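Local coordinates for methylxanthine N1-demethylase NdmA (PDB 6ICN), which catalyses the N1-demethylation of caffeine to theobromine and formaldehyde, as the NADH-dependent Rieske non-haem iron oxygenase that begins bacterial caffeine breakdown, at residues W35-T40 with L140-L145; K58-Q63 with S270-S275; E153-S158 with P248-L253; E171-D176 with T278-I283. One frame throughout, in Å; residues are numbered along the deposited sequence.

Contact 1: W35-T40 with L140-L145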
# COMPACT_ATOMS: atom_id res chain seq x y z
N TRP A 35 -39.20 1.41 -10.93
CA TRP A 35 -38.00 1.70 -11.71
C TRP A 35 -36.91 2.24 -10.80
O TRP A 35 -37.14 3.19 -10.04
CB TRP A 35 -38.31 2.73 -12.80
CG TRP A 35 -39.27 2.24 -13.86
CD1 TRP A 35 -40.65 2.26 -13.81
CD2 TRP A 35 -38.93 1.67 -15.13
NE1 TRP A 35 -41.17 1.72 -14.97
CE2 TRP A 35 -40.13 1.35 -15.79
CE3 TRP A 35 -37.71 1.39 -15.77
CZ2 TRP A 35 -40.16 0.79 -17.07
CZ3 TRP A 35 -37.74 0.81 -17.03
CH2 TRP A 35 -38.96 0.54 -17.67
N HIS A 36 -35.70 1.69 -10.93
CA HIS A 36 -34.55 2.19 -10.19
C HIS A 36 -33.41 2.48 -11.16
O HIS A 36 -33.18 1.70 -12.08
CB HIS A 36 -34.07 1.17 -9.15
CG HIS A 36 -35.12 0.77 -8.16
ND1 HIS A 36 -35.50 1.58 -7.10
CD2 HIS A 36 -35.85 -0.36 -8.04
CE1 HIS A 36 -36.44 0.97 -6.40
NE2 HIS A 36 -36.67 -0.21 -6.95
N PRO A 37 -32.65 3.55 -10.93
CA PRO A 37 -31.47 3.81 -11.76
C PRO A 37 -30.36 2.86 -11.36
O PRO A 37 -30.18 2.56 -10.17
CB PRO A 37 -31.11 5.26 -11.41
CG PRO A 37 -31.52 5.37 -9.93
CD PRO A 37 -32.74 4.47 -9.77
N VAL A 38 -29.60 2.39 -12.34
CA VAL A 38 -28.51 1.47 -12.03
C VAL A 38 -27.16 2.00 -12.46
O VAL A 38 -26.14 1.57 -11.89
CB VAL A 38 -28.75 0.08 -12.64
CG1 VAL A 38 -30.00 -0.55 -11.99
CG2 VAL A 38 -28.89 0.14 -14.19
N CYS A 39 -27.11 2.94 -13.39
CA CYS A 39 -25.85 3.51 -13.85
C CYS A 39 -26.17 4.74 -14.67
O CYS A 39 -27.32 4.95 -15.08
CB CYS A 39 -25.05 2.49 -14.68
SG CYS A 39 -25.81 2.00 -16.27
N THR A 40 -25.16 5.58 -14.87
CA THR A 40 -25.28 6.63 -15.87
C THR A 40 -24.99 6.06 -17.25
O THR A 40 -24.34 5.01 -17.39
CB THR A 40 -24.32 7.79 -15.60
OG1 THR A 40 -22.96 7.33 -15.77
CG2 THR A 40 -24.51 8.36 -14.19
N LEU A 140 -29.54 8.62 -17.29
CA LEU A 140 -29.38 7.44 -16.47
C LEU A 140 -30.05 6.25 -17.15
O LEU A 140 -30.95 6.41 -17.98
CB LEU A 140 -29.99 7.63 -15.07
CG LEU A 140 -29.60 8.90 -14.28
CD1 LEU A 140 -30.28 8.95 -12.91
CD2 LEU A 140 -28.10 9.05 -14.15
N ILE A 141 -29.63 5.06 -16.75
CA ILE A 141 -30.23 3.80 -17.18
C ILE A 141 -31.08 3.28 -16.03
O ILE A 141 -30.57 3.13 -14.91
CB ILE A 141 -29.17 2.77 -17.59
CG1 ILE A 141 -28.30 3.30 -18.73
CG2 ILE A 141 -29.82 1.43 -17.94
CD1 ILE A 141 -29.07 3.60 -19.96
N TRP A 142 -32.36 2.99 -16.31
CA TRP A 142 -33.33 2.58 -15.31
C TRP A 142 -33.80 1.15 -15.57
O TRP A 142 -34.00 0.76 -16.72
CB TRP A 142 -34.55 3.50 -15.34
CG TRP A 142 -34.26 4.94 -15.17
CD1 TRP A 142 -33.79 5.81 -16.13
CD2 TRP A 142 -34.43 5.71 -13.98
NE1 TRP A 142 -33.66 7.07 -15.59
CE2 TRP A 142 -34.02 7.03 -14.27
CE3 TRP A 142 -34.84 5.40 -12.67
CZ2 TRP A 142 -34.07 8.06 -13.33
CZ3 TRP A 142 -34.88 6.42 -11.74
CH2 TRP A 142 -34.49 7.73 -12.07
N ILE A 143 -33.97 0.37 -14.50
CA ILE A 143 -34.42 -1.01 -14.60
C ILE A 143 -35.61 -1.24 -13.67
O ILE A 143 -35.61 -0.79 -12.52
CB ILE A 143 -33.30 -2.01 -14.28
CG1 ILE A 143 -32.22 -1.96 -15.36
CG2 ILE A 143 -33.85 -3.44 -14.17
CD1 ILE A 143 -31.01 -2.84 -15.02
N ARG A 144 -36.64 -1.93 -14.18
CA ARG A 144 -37.74 -2.41 -13.34
C ARG A 144 -37.73 -3.93 -13.34
O ARG A 144 -37.93 -4.55 -14.39
CB ARG A 144 -39.10 -1.89 -13.82
CG ARG A 144 -40.27 -2.42 -12.96
CD ARG A 144 -41.58 -1.75 -13.36
NE ARG A 144 -41.92 -2.00 -14.77
CZ ARG A 144 -42.93 -1.41 -15.40
NH1 ARG A 144 -43.71 -0.55 -14.76
NH2 ARG A 144 -43.17 -1.69 -16.68
N LEU A 145 -37.50 -4.52 -12.16
CA LEU A 145 -37.32 -5.96 -12.10
C LEU A 145 -38.63 -6.72 -12.28
O LEU A 145 -38.64 -7.80 -12.89
CB LEU A 145 -36.67 -6.35 -10.77
CG LEU A 145 -35.19 -5.98 -10.66
CD1 LEU A 145 -34.74 -6.15 -9.23
CD2 LEU A 145 -34.36 -6.85 -11.59

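Contact 2: K58-Q63 with S270-S275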
# COMPACT_ATOMS: atom_id res chain seq x y z
N LYS A 58 -25.84 -4.08 -10.16
CA LYS A 58 -26.52 -4.83 -9.11
C LYS A 58 -27.67 -3.99 -8.58
O LYS A 58 -27.51 -2.79 -8.32
CB LYS A 58 -25.57 -5.20 -7.95
CG LYS A 58 -26.27 -5.99 -6.85
CD LYS A 58 -25.31 -6.33 -5.70
CE LYS A 58 -24.48 -7.56 -6.01
NZ LYS A 58 -23.59 -7.89 -4.86
N LEU A 59 -28.83 -4.63 -8.43
CA LEU A 59 -30.05 -3.94 -8.04
C LEU A 59 -30.83 -4.89 -7.15
O LEU A 59 -31.13 -6.01 -7.58
CB LEU A 59 -30.87 -3.54 -9.28
CG LEU A 59 -32.29 -3.07 -8.97
CD1 LEU A 59 -32.25 -1.81 -8.14
CD2 LEU A 59 -33.01 -2.80 -10.30
N LEU A 60 -31.12 -4.46 -5.92
CA LEU A 60 -31.86 -5.29 -4.96
C LEU A 60 -31.28 -6.70 -4.88
O LEU A 60 -32.01 -7.70 -4.89
CB LEU A 60 -33.35 -5.33 -5.31
CG LEU A 60 -34.01 -3.96 -5.21
CD1 LEU A 60 -35.38 -3.92 -5.92
CD2 LEU A 60 -34.15 -3.55 -3.76
N ASN A 61 -29.94 -6.78 -4.85
CA ASN A 61 -29.15 -8.01 -4.77
C ASN A 61 -29.23 -8.90 -6.01
O ASN A 61 -28.74 -10.03 -5.97
CB ASN A 61 -29.52 -8.84 -3.53
CG ASN A 61 -28.30 -9.46 -2.86
OD1 ASN A 61 -27.19 -8.92 -2.92
ND2 ASN A 61 -28.50 -10.61 -2.22
N GLU A 62 -29.80 -8.41 -7.12
CA GLU A 62 -29.77 -9.13 -8.38
C GLU A 62 -28.55 -8.70 -9.19
O GLU A 62 -28.31 -7.50 -9.36
CB GLU A 62 -31.03 -8.83 -9.19
CG GLU A 62 -32.30 -9.27 -8.52
CD GLU A 62 -32.72 -10.65 -8.95
OE1 GLU A 62 -31.86 -11.43 -9.41
OE2 GLU A 62 -33.93 -10.95 -8.86
N GLN A 63 -27.81 -9.67 -9.74
CA GLN A 63 -26.68 -9.38 -10.61
C GLN A 63 -27.18 -9.31 -12.05
O GLN A 63 -27.62 -10.31 -12.61
CB GLN A 63 -25.60 -10.45 -10.46
CG GLN A 63 -25.04 -10.54 -9.07
CD GLN A 63 -23.90 -11.54 -8.99
OE1 GLN A 63 -22.78 -11.21 -9.34
NE2 GLN A 63 -24.19 -12.75 -8.56
N SER A 270 -31.57 7.19 -5.32
CA SER A 270 -30.72 6.12 -4.79
C SER A 270 -31.05 4.80 -5.47
O SER A 270 -32.23 4.41 -5.53
CB SER A 270 -30.90 5.96 -3.27
OG SER A 270 -30.64 7.15 -2.55
N CYS A 271 -30.03 4.11 -5.96
CA CYS A 271 -30.17 2.71 -6.34
C CYS A 271 -30.01 1.82 -5.11
O CYS A 271 -28.93 1.83 -4.49
CB CYS A 271 -29.14 2.32 -7.39
SG CYS A 271 -29.19 0.57 -7.91
N PRO A 272 -31.03 1.07 -4.72
CA PRO A 272 -30.86 0.10 -3.64
C PRO A 272 -30.08 -1.11 -4.13
O PRO A 272 -30.63 -2.07 -4.68
CB PRO A 272 -32.31 -0.27 -3.28
CG PRO A 272 -33.03 -0.15 -4.60
CD PRO A 272 -32.39 1.05 -5.29
N VAL A 273 -28.77 -1.07 -3.93
CA VAL A 273 -27.92 -2.10 -4.51
C VAL A 273 -28.12 -3.41 -3.78
O VAL A 273 -28.25 -4.48 -4.40
CB VAL A 273 -26.44 -1.65 -4.49
CG1 VAL A 273 -25.51 -2.82 -4.81
CG2 VAL A 273 -26.23 -0.51 -5.47
N ASP A 274 -28.12 -3.36 -2.45
CA ASP A 274 -28.43 -4.52 -1.63
C ASP A 274 -28.95 -4.03 -0.28
O ASP A 274 -29.32 -2.86 -0.14
CB ASP A 274 -27.21 -5.46 -1.53
CG ASP A 274 -25.99 -4.80 -0.89
OD1 ASP A 274 -26.14 -3.87 -0.07
OD2 ASP A 274 -24.87 -5.22 -1.20
N SER A 275 -28.94 -4.92 0.71
CA SER A 275 -29.55 -4.63 2.01
C SER A 275 -28.87 -3.50 2.76
O SER A 275 -29.49 -2.91 3.65
CB SER A 275 -29.55 -5.89 2.88
OG SER A 275 -28.24 -6.17 3.35
O HOH W 1 -24.70 -7.41 -2.49

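Contact 3: E153-S158 with P248-L253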
# COMPACT_ATOMS: atom_id res chain seq x y z
N GLU A 153 -43.86 4.20 -13.03
CA GLU A 153 -43.17 4.89 -14.11
C GLU A 153 -41.84 5.43 -13.60
O GLU A 153 -41.60 5.52 -12.40
CB GLU A 153 -43.99 6.04 -14.68
CG GLU A 153 -45.14 5.54 -15.54
CD GLU A 153 -45.85 6.66 -16.28
OE1 GLU A 153 -46.37 6.39 -17.38
OE2 GLU A 153 -45.90 7.79 -15.74
N ILE A 154 -41.00 5.81 -14.56
CA ILE A 154 -39.71 6.40 -14.19
C ILE A 154 -39.93 7.73 -13.49
O ILE A 154 -40.79 8.53 -13.92
CB ILE A 154 -38.81 6.56 -15.44
CG1 ILE A 154 -38.40 5.17 -15.93
CG2 ILE A 154 -37.60 7.45 -15.14
CD1 ILE A 154 -37.74 5.15 -17.30
N PRO A 155 -39.21 8.01 -12.39
CA PRO A 155 -39.37 9.27 -11.65
C PRO A 155 -39.32 10.55 -12.48
O PRO A 155 -38.72 10.60 -13.56
CB PRO A 155 -38.19 9.22 -10.67
CG PRO A 155 -38.05 7.76 -10.38
CD PRO A 155 -38.35 7.05 -11.67
N TYR A 156 -39.93 11.59 -11.94
CA TYR A 156 -40.04 12.89 -12.59
C TYR A 156 -38.83 13.77 -12.26
O TYR A 156 -38.50 13.98 -11.09
CB TYR A 156 -41.34 13.56 -12.14
CG TYR A 156 -41.48 15.04 -12.45
CD1 TYR A 156 -41.73 15.47 -13.75
CD2 TYR A 156 -41.41 15.99 -11.44
CE1 TYR A 156 -41.87 16.83 -14.03
CE2 TYR A 156 -41.57 17.35 -11.71
CZ TYR A 156 -41.80 17.76 -13.01
OH TYR A 156 -41.95 19.11 -13.26
N PHE A 157 -38.20 14.30 -13.30
CA PHE A 157 -37.15 15.31 -13.22
C PHE A 157 -37.67 16.57 -13.92
O PHE A 157 -37.89 16.55 -15.13
CB PHE A 157 -35.88 14.78 -13.89
CG PHE A 157 -34.71 15.74 -13.93
CD1 PHE A 157 -34.52 16.69 -12.93
CD2 PHE A 157 -33.77 15.64 -14.95
CE1 PHE A 157 -33.41 17.57 -12.96
CE2 PHE A 157 -32.66 16.50 -14.98
CZ PHE A 157 -32.48 17.46 -14.00
N SER A 158 -37.85 17.66 -13.16
CA SER A 158 -38.55 18.83 -13.70
C SER A 158 -37.73 19.57 -14.76
O SER A 158 -38.31 20.26 -15.61
CB SER A 158 -38.92 19.79 -12.55
OG SER A 158 -37.77 20.37 -11.94
N PRO A 248 -40.42 5.35 -4.65
CA PRO A 248 -39.96 5.52 -3.26
C PRO A 248 -38.69 6.32 -3.03
O PRO A 248 -38.49 6.74 -1.89
CB PRO A 248 -39.71 4.08 -2.82
CG PRO A 248 -39.30 3.37 -4.08
CD PRO A 248 -40.01 4.05 -5.22
N PHE A 249 -37.81 6.50 -4.02
CA PHE A 249 -36.46 6.97 -3.69
C PHE A 249 -35.99 8.19 -4.47
O PHE A 249 -34.83 8.59 -4.29
CB PHE A 249 -35.45 5.83 -3.89
CG PHE A 249 -35.69 4.63 -3.02
CD1 PHE A 249 -35.99 4.78 -1.66
CD2 PHE A 249 -35.61 3.36 -3.55
CE1 PHE A 249 -36.24 3.65 -0.87
CE2 PHE A 249 -35.85 2.23 -2.77
CZ PHE A 249 -36.17 2.39 -1.42
N ALA A 250 -36.80 8.77 -5.33
CA ALA A 250 -36.35 9.89 -6.16
C ALA A 250 -36.87 11.20 -5.60
O ALA A 250 -38.04 11.30 -5.22
CB ALA A 250 -36.83 9.72 -7.60
N ILE A 251 -36.00 12.21 -5.54
CA ILE A 251 -36.36 13.54 -5.06
C ILE A 251 -36.01 14.58 -6.11
O ILE A 251 -34.85 14.71 -6.52
CB ILE A 251 -35.66 13.87 -3.73
CG1 ILE A 251 -36.07 12.86 -2.65
CG2 ILE A 251 -35.96 15.31 -3.29
CD1 ILE A 251 -35.07 12.82 -1.52
N ASN A 252 -37.02 15.36 -6.53
CA ASN A 252 -36.82 16.51 -7.40
C ASN A 252 -37.04 17.76 -6.55
O ASN A 252 -38.16 18.00 -6.07
CB ASN A 252 -37.78 16.47 -8.59
CG ASN A 252 -37.51 17.57 -9.60
OD1 ASN A 252 -36.73 17.37 -10.55
ND2 ASN A 252 -38.14 18.72 -9.42
N LEU A 253 -35.98 18.54 -6.33
CA LEU A 253 -36.03 19.74 -5.51
C LEU A 253 -35.79 20.96 -6.39
O LEU A 253 -34.68 21.16 -6.90
CB LEU A 253 -35.02 19.67 -4.36
CG LEU A 253 -34.79 20.96 -3.57
CD1 LEU A 253 -36.11 21.49 -2.98
CD2 LEU A 253 -33.76 20.73 -2.45

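Contact 4: E171-D176 with T278-I283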
# COMPACT_ATOMS: atom_id res chain seq x y z
N GLU A 171 -20.99 12.17 -11.24
CA GLU A 171 -20.63 10.77 -11.09
C GLU A 171 -21.37 10.18 -9.89
O GLU A 171 -21.59 10.87 -8.89
CB GLU A 171 -19.13 10.62 -10.91
CG GLU A 171 -18.40 10.86 -12.24
CD GLU A 171 -16.90 10.88 -12.11
OE1 GLU A 171 -16.38 10.68 -10.99
OE2 GLU A 171 -16.24 11.09 -13.15
N PRO A 172 -21.74 8.90 -9.94
CA PRO A 172 -22.43 8.30 -8.80
C PRO A 172 -21.54 8.27 -7.56
O PRO A 172 -20.31 8.21 -7.66
CB PRO A 172 -22.79 6.89 -9.27
CG PRO A 172 -22.06 6.68 -10.57
CD PRO A 172 -21.70 8.02 -11.12
N TYR A 173 -22.18 8.29 -6.39
CA TYR A 173 -21.48 8.19 -5.11
C TYR A 173 -22.09 7.05 -4.29
O TYR A 173 -23.31 6.89 -4.22
CB TYR A 173 -21.50 9.52 -4.33
CG TYR A 173 -22.87 10.08 -3.98
CD1 TYR A 173 -23.65 10.74 -4.93
CD2 TYR A 173 -23.38 9.95 -2.68
CE1 TYR A 173 -24.91 11.25 -4.60
CE2 TYR A 173 -24.62 10.48 -2.34
CZ TYR A 173 -25.38 11.12 -3.29
OH TYR A 173 -26.63 11.61 -2.96
N TRP A 174 -21.23 6.24 -3.70
CA TRP A 174 -21.65 5.04 -3.00
C TRP A 174 -21.65 5.27 -1.50
O TRP A 174 -20.67 5.79 -0.96
CB TRP A 174 -20.71 3.88 -3.33
CG TRP A 174 -20.82 3.42 -4.73
CD1 TRP A 174 -20.35 4.04 -5.85
CD2 TRP A 174 -21.42 2.21 -5.15
NE1 TRP A 174 -20.63 3.29 -6.96
CE2 TRP A 174 -21.29 2.15 -6.56
CE3 TRP A 174 -22.06 1.17 -4.49
CZ2 TRP A 174 -21.77 1.08 -7.30
CZ3 TRP A 174 -22.54 0.10 -5.24
CH2 TRP A 174 -22.39 0.07 -6.62
N TRP A 175 -22.73 4.90 -0.83
CA TRP A 175 -22.82 4.99 0.62
C TRP A 175 -23.16 3.64 1.23
O TRP A 175 -23.95 2.87 0.68
CB TRP A 175 -23.89 5.99 1.07
CG TRP A 175 -23.51 7.44 0.99
CD1 TRP A 175 -22.34 7.97 0.52
CD2 TRP A 175 -24.31 8.54 1.42
NE1 TRP A 175 -22.37 9.35 0.63
CE2 TRP A 175 -23.57 9.72 1.19
CE3 TRP A 175 -25.58 8.65 2.00
CZ2 TRP A 175 -24.06 10.98 1.50
CZ3 TRP A 175 -26.07 9.92 2.30
CH2 TRP A 175 -25.31 11.06 2.06
N ASP A 176 -22.59 3.37 2.40
CA ASP A 176 -22.97 2.22 3.21
C ASP A 176 -24.20 2.59 4.04
O ASP A 176 -24.16 2.67 5.27
CB ASP A 176 -21.80 1.80 4.09
CG ASP A 176 -22.06 0.51 4.84
OD1 ASP A 176 -22.40 -0.51 4.20
OD2 ASP A 176 -21.88 0.49 6.07
N THR A 278 -26.12 1.80 -1.06
CA THR A 278 -26.75 2.59 -2.11
C THR A 278 -25.71 3.09 -3.09
O THR A 278 -24.60 3.47 -2.71
CB THR A 278 -27.53 3.80 -1.55
OG1 THR A 278 -26.79 4.43 -0.51
CG2 THR A 278 -28.89 3.34 -1.02
N LYS A 279 -26.08 3.08 -4.37
CA LYS A 279 -25.37 3.82 -5.40
C LYS A 279 -26.25 5.02 -5.73
O LYS A 279 -27.39 4.85 -6.18
CB LYS A 279 -25.12 2.94 -6.62
CG LYS A 279 -24.45 3.65 -7.79
CD LYS A 279 -24.37 2.68 -8.98
CE LYS A 279 -23.59 3.32 -10.12
NZ LYS A 279 -23.41 2.36 -11.27
N ASN A 280 -25.75 6.21 -5.44
CA ASN A 280 -26.57 7.41 -5.47
C ASN A 280 -26.24 8.29 -6.66
O ASN A 280 -25.08 8.40 -7.07
CB ASN A 280 -26.42 8.18 -4.16
CG ASN A 280 -26.79 7.31 -2.97
OD1 ASN A 280 -27.98 7.05 -2.74
ND2 ASN A 280 -25.79 6.82 -2.24
N PHE A 281 -27.26 8.92 -7.22
CA PHE A 281 -27.13 9.78 -8.39
C PHE A 281 -27.63 11.18 -8.07
O PHE A 281 -28.69 11.33 -7.46
CB PHE A 281 -27.91 9.20 -9.59
CG PHE A 281 -27.50 7.79 -9.97
CD1 PHE A 281 -28.04 6.69 -9.30
CD2 PHE A 281 -26.58 7.57 -10.98
CE1 PHE A 281 -27.67 5.38 -9.64
CE2 PHE A 281 -26.19 6.26 -11.33
CZ PHE A 281 -26.73 5.17 -10.66
N LEU A 282 -26.86 12.19 -8.47
CA LEU A 282 -27.29 13.58 -8.42
C LEU A 282 -27.17 14.18 -9.81
O LEU A 282 -26.11 14.11 -10.44
CB LEU A 282 -26.46 14.42 -7.43
CG LEU A 282 -26.87 15.91 -7.42
CD1 LEU A 282 -28.26 16.07 -6.79
CD2 LEU A 282 -25.84 16.79 -6.70
N ILE A 283 -28.27 14.75 -10.29
CA ILE A 283 -28.29 15.58 -11.48
C ILE A 283 -28.72 16.97 -11.03
O ILE A 283 -29.69 17.09 -10.27
CB ILE A 283 -29.25 15.04 -12.55
CG1 ILE A 283 -28.98 13.57 -12.84
CG2 ILE A 283 -29.15 15.85 -13.84
CD1 ILE A 283 -29.94 12.96 -13.84
O HOH W 2 -24.39 11.12 -9.56

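Contact 1: W35-T40 with L140-L145
Trp35 packs on Arg144 and Pro37 on Trp142 where strand 35-40 runs antiparallel to strand 140-144, at one edge of the Rieske-domain sheet. Here ring faces serve as hollows and aliphatic carbons as bumps. Arg144 CB sits over the Trp35 six-membered ring, 4.0 Å from its centroid, and a bend at chi3 (60°) folds the guanidinium back beside the indole, one face over Trp35 NE1, the two planes 38° apart. Trp35 NE1 and Arg144 NH1, 3.4 Å apart, are both donors and merely pack; the charge is met by a salt bridge to Asp133. Replacing Trp35 by an alanine would probably strip the cover from the Arg144 chain and open a gap beside Trp142 CB. In the next hollow, Pro37 CB lies over the face of the Trp142 six-membered ring, 4.0 Å from its centroid, with CD close to CZ3. Along the strand, Val38 CG2 meets Ile143 CD1 at 3.8 Å, the side chains crossing at about a right angle. A beta bulge sets Val38 and Cys39 against Ile141: Val38 N bonds to Ile141 O (2.8 Å), and Ile141 N to Cys39 O (2.9 Å). Beside it, Cys39 SG touches Ile141 CB at 3.7 Å.

Contact 2: K58-Q63 with S270-S275
Leu60 and Asn61, the two central residues of a type I' beta turn running from Leu59 to Glu62, dock their backbone on the end of strand 263-274, and so a hairpin of the Rieske domain meets the catalytic domain. The packed part lies around Pro272. Leu60 N donates to Pro272 O at 2.7 Å, the next amide, Asn61 N, donates to Val273 O at 2.9 Å, and the turn is thereby gripped by two consecutive carbonyls. Leu60 CD2 reaches the proline ring, 3.7 Å from Pro272 CG, while Leu59 CD1 touches both that ring and the sulfur of Cys271. His36 of strand 35-40 packs against Leu59, Leu60 and Pro272. At the border of this packed part, Lys58 crosses Val273 at about a right angle, its CD 3.6 Å from Val273 CG1.

Beyond that border the contact is looser and wet. A bend at chi3 (-82°) brings the ammonium of Lys58 near Asp274. The charges do not touch: Lys58 NZ and Asp274 OD2 are 4.7 Å apart, and one water joins them, accepting from Lys58 NZ at 2.7 Å and donating to Asp274 OD2 at 2.5 Å and to Asn61 OD1. A methionine in place of Lys58 could still lie along Val273, but would probably leave this water without its donor and the carboxylate without its nearby positive charge. Asp274 OD1 is engaged separately, by Thr277 OG1 and His276 N. Both carboxylate oxygens thus have partners, and the opposite charges are likely to attract through a shared water instead of a direct ion pair.

Contact 3: E153-S158 with P248-L253
Asn252 offers its side-chain amide to Ser158, and the serine answers with both backbone and side chain. Ser158 N donates to Asn252 OD1 at 2.9 Å in a nearly straight bond (169° at the hydrogen), arriving from above the carbonyl plane, 51° out of it. Asn252 ND2 in turn gives a hydrogen to Ser158 OG at 3.0 Å, with the hydroxyl close to the amide plane. One amide therefore spends its acceptor and a donor on a single residue.

Around this pair come the flanking side chains. Phe157 presents an edge to the same oxygen, CD1 lying 3.3 Å from Asn252 OD1 with the oxygen near the ring plane. Ser158 N also lies over the rim of one face of the Tyr156 ring. Earlier in both segments, Pro155 CB presses on Ala250 CB at 3.4 Å, tighter than ordinary van der Waals contact.

What positions these groups is the sheet below and the residues beside the loop. Asn252 belongs to strand 250-257, and its CG stands anti to the backbone N (chi1 -173°), which extends the amide toward the loop. The loop itself is tied by Tyr156 N to Ser246 OG and by Pro155 O to Tyr138 OH, while Phe157 meets the rings of Phe267 and Tyr138. On the opposite face of the strand, Leu253 touches the bound caffeine.

With no ladder of backbone bonds joining the segments, the loop that leads from the Rieske domain to the catalytic sheet is held here mainly through the Asn252 side chain, whose two bonds hold the rotation of its amide and are likely to constrain the loop at Ser158.

Contact 4: E171-D176 with T278-I283
Tyr173 lays its ring over Asn280, and Trp174 lays its ring over Lys279, on opposite faces of the antiparallel pair formed by strands 166-175 and 277-286. With CG of Tyr173 placed between its backbone N and carbonyl carbon (chi1 60°), the phenol folds back across the strand, and Asn280 CB lies 3.4 Å from the ring centroid. Ring and amide planes are 34° apart. Asn280 also grips Tyr173 O twice, from opposite faces of the carbonyl plane: its N at 2.8 Å and its ND2 at 3.2 Å. The same ND2 donates to Thr278 OG1 at 3.1 Å, and Ser270 OG bonds to OD1, so the amide is held at both ends.

On the other face, Lys279 CB stands almost on the ring normal of Trp174, 3.8 Å from the six-membered centroid. The extended lysine runs on alongside Pro172, whose CG is 3.7 Å from Lys279 CE, and ends at Glu43 and the carbonyl of Val38.

Trp175 turns its face to Tyr173 CE2 and packs on helix 293-313 at Asp307, a ligand of the bound cobalt; Tyr173 stacks on Phe304 of that helix, part of the caffeine pocket, while strand 263-274 flanks strand 277-286 on its other side.

In the fold
Followed from the N terminus, the chain opens contact 1 at strand 35-40 and contact 2 at the 58-63 hairpin before contact 1 closes at 140-145, completing the edge of the Rieske sheet. Contact 2 closes only at 270-275, so the two cross, and this second closure joins the Rieske and catalytic domains. Contacts 3 and 4 both open after contact 1 has closed. Contact 3 runs from 153-158 to 248-253, wholly within the span of contact 2, fastening the interdomain loop to the catalytic sheet. Contact 4, from 171-176 to 278-283, crosses contacts 2 and 3, pairs an outer strand of that sheet, and packs against strand 35-40 where Phe281 meets Cys39.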